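Local coordinates for Ent-copalyl diphosphate synthase (Streptomyces platensis, PDB 5BP8), which belongs to the terpene cyclase family and has a mainly alpha-helical fold related to that of squalene-hopene cyclases, at residues Thr192-Thr197 / His496-Tyr501. Sequence-based numbering, arbitrary orientation.
Sequences TLEAVT and HDKDIY
K498 reaches out of the turn between two short antiparallel strands to meet E194 of the short, weakly bonded helix 193-196, and their salt bridge is the tight part of this small, buried contact. K498 NZ donates to E194 OE2 at 2.7 Å, meeting the syn lone pair, while E194 OE1 stands farther from the same nitrogen, at 3.3 Å. A long lysine suits the place because the backbones stay well apart, 8.2 Å between K498 CA and T192 CA; a bend at chi4 (65°) turns the ammonium out of the line of its chain. Glutamate answers from the opposite direction, folded at chi2 (-80°), and supplies a carboxylate whose OE2 can take both K498 NZ and Y32. The carbonyl of H191 also accepts from K498 NZ, probably helping to offset the buried charge. The looser side is a van der Waals contact: T192, small enough to let the lysine tip pass, crosses it with CB 3.8 Å from K498 CE, and V130 of helix 127-144 touches both residues. No solvent side opens here, as all three touching residues are buried. This buried salt bridge ties a two-stranded antiparallel hairpin near the C-terminus to a short helix, within the helical fold of a terpene cyclase.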
loop_
_atom_site.group_PDB
_atom_site.type_symbol
_atom_site.label_atom_id
_atom_site.label_comp_id
_atom_site.label_asym_id
_atom_site.label_seq_id
_atom_site.Cartn_x
_atom_site.Cartn_y
_atom_site.Cartn_z
ATOM N N THR A 192 -10.175 7.589 4.390
ATOM C CA THR A 192 -9.715 8.951 4.150
ATOM C C THR A 192 -10.583 10.012 4.869
ATOM O O THR A 192 -10.602 11.202 4.514
ATOM C CB THR A 192 -9.523 9.221 2.641
ATOM O OG1 THR A 192 -8.869 10.492 2.439
ATOM C CG2 THR A 192 -10.747 9.205 1.904
ATOM N N LEU A 193 -11.244 9.581 5.934
ATOM C CA LEU A 193 -12.155 10.456 6.658
ATOM C C LEU A 193 -11.492 11.791 7.057
ATOM O O LEU A 193 -12.139 12.833 7.018
ATOM C CB LEU A 193 -12.705 9.766 7.903
ATOM C CG LEU A 193 -13.600 10.584 8.854
ATOM C CD1 LEU A 193 -14.863 11.057 8.150
ATOM C CD2 LEU A 193 -13.962 9.755 10.088
ATOM N N GLU A 194 -10.221 11.745 7.425
ATOM C CA GLU A 194 -9.521 12.953 7.958
ATOM C C GLU A 194 -9.387 14.059 6.931
ATOM O O GLU A 194 -9.148 15.213 7.268
ATOM C CB GLU A 194 -8.140 12.573 8.540
ATOM C CG GLU A 194 -6.995 12.434 7.534
ATOM C CD GLU A 194 -6.968 11.112 6.775
ATOM O OE1 GLU A 194 -7.917 10.286 6.920
ATOM O OE2 GLU A 194 -5.967 10.893 6.039
ATOM N N ALA A 195 -9.492 13.706 5.652
ATOM C CA ALA A 195 -9.514 14.702 4.592
ATOM C C ALA A 195 -10.849 15.429 4.531
ATOM O O ALA A 195 -10.895 16.592 4.158
ATOM C CB ALA A 195 -9.248 14.053 3.257
ATOM N N VAL A 196 -11.914 14.725 4.887
ATOM C CA VAL A 196 -13.247 15.260 4.892
ATOM C C VAL A 196 -13.452 16.167 6.104
ATOM O O VAL A 196 -14.018 17.257 5.967
ATOM C CB VAL A 196 -14.282 14.118 4.866
ATOM C CG1 VAL A 196 -15.689 14.663 4.862
ATOM C CG2 VAL A 196 -14.052 13.227 3.642
ATOM N N THR A 197 -12.964 15.741 7.260
ATOM C CA THR A 197 -13.128 16.476 8.489
ATOM C C THR A 197 -12.022 16.151 9.458
ATOM O O THR A 197 -11.584 15.015 9.507
ATOM C CB THR A 197 -14.496 16.180 9.177
ATOM O OG1 THR A 197 -14.620 16.979 10.378
ATOM C CG2 THR A 197 -14.645 14.724 9.533
ATOM N N HIS A 496 0.740 1.817 -3.070
ATOM C CA HIS A 496 -0.045 3.056 -2.962
ATOM C C HIS A 496 -1.042 3.052 -1.810
ATOM O O HIS A 496 -1.886 2.149 -1.697
ATOM C CB HIS A 496 -0.805 3.361 -4.250
ATOM C CG HIS A 496 0.067 3.834 -5.368
ATOM N ND1 HIS A 496 -0.417 4.055 -6.636
ATOM C CD2 HIS A 496 1.392 4.097 -5.423
ATOM C CE1 HIS A 496 0.576 4.442 -7.427
ATOM N NE2 HIS A 496 1.680 4.497 -6.709
ATOM N N ASP A 497 -0.957 4.065 -0.943
ATOM C CA ASP A 497 -2.098 4.382 -0.079
ATOM C C ASP A 497 -2.184 5.907 0.060
ATOM O O ASP A 497 -2.381 6.601 -0.934
ATOM C CB ASP A 497 -2.072 3.597 1.248
ATOM C CG ASP A 497 -3.309 3.854 2.083
ATOM O OD1 ASP A 497 -4.399 4.013 1.487
ATOM O OD2 ASP A 497 -3.209 4.029 3.308
ATOM N N LYS A 498 -2.047 6.460 1.255
ATOM C CA LYS A 498 -2.035 7.891 1.387
ATOM C C LYS A 498 -0.746 8.424 0.781
ATOM O O LYS A 498 -0.773 9.311 -0.076
ATOM C CB LYS A 498 -2.121 8.292 2.893
ATOM C CG LYS A 498 -3.440 7.932 3.569
ATOM C CD LYS A 498 -4.572 8.842 3.144
ATOM C CE LYS A 498 -5.917 8.317 3.629
ATOM N NZ LYS A 498 -5.990 8.330 5.109
ATOM N N ASP A 499 0.377 7.920 1.278
ATOM C CA ASP A 499 1.671 8.066 0.607
ATOM C C ASP A 499 1.935 6.676 0.015
ATOM O O ASP A 499 1.056 6.153 -0.691
ATOM C CB ASP A 499 2.834 8.722 1.429
ATOM C CG ASP A 499 3.056 8.168 2.887
ATOM O OD1 ASP A 499 2.603 7.059 3.249
ATOM O OD2 ASP A 499 3.759 8.899 3.686
ATOM N N ILE A 500 3.103 6.100 0.242
ATOM C CA ILE A 500 3.414 4.728 -0.212
ATOM C C ILE A 500 3.960 3.943 0.986
ATOM O O ILE A 500 4.721 4.483 1.812
ATOM C CB ILE A 500 4.379 4.658 -1.413
ATOM C CG1 ILE A 500 5.582 5.619 -1.298
ATOM C CG2 ILE A 500 3.613 4.966 -2.688
ATOM C CD1 ILE A 500 6.465 5.659 -2.540
ATOM N N TYR A 501 3.496 2.701 1.127
ATOM C CA TYR A 501 3.759 1.882 2.287
ATOM C C TYR A 501 4.449 0.586 1.971
ATOM O O TYR A 501 4.395 0.107 0.826
ATOM C CB TYR A 501 2.455 1.598 3.047
ATOM C CG TYR A 501 1.477 0.642 2.398
ATOM C CD1 TYR A 501 0.459 1.103 1.546
ATOM C CD2 TYR A 501 1.525 -0.727 2.677
ATOM C CE1 TYR A 501 -0.422 0.227 0.959
ATOM C CE2 TYR A 501 0.625 -1.603 2.105
ATOM C CZ TYR A 501 -0.360 -1.124 1.271
ATOM O OH TYR A 501 -1.255 -2.021 0.701
#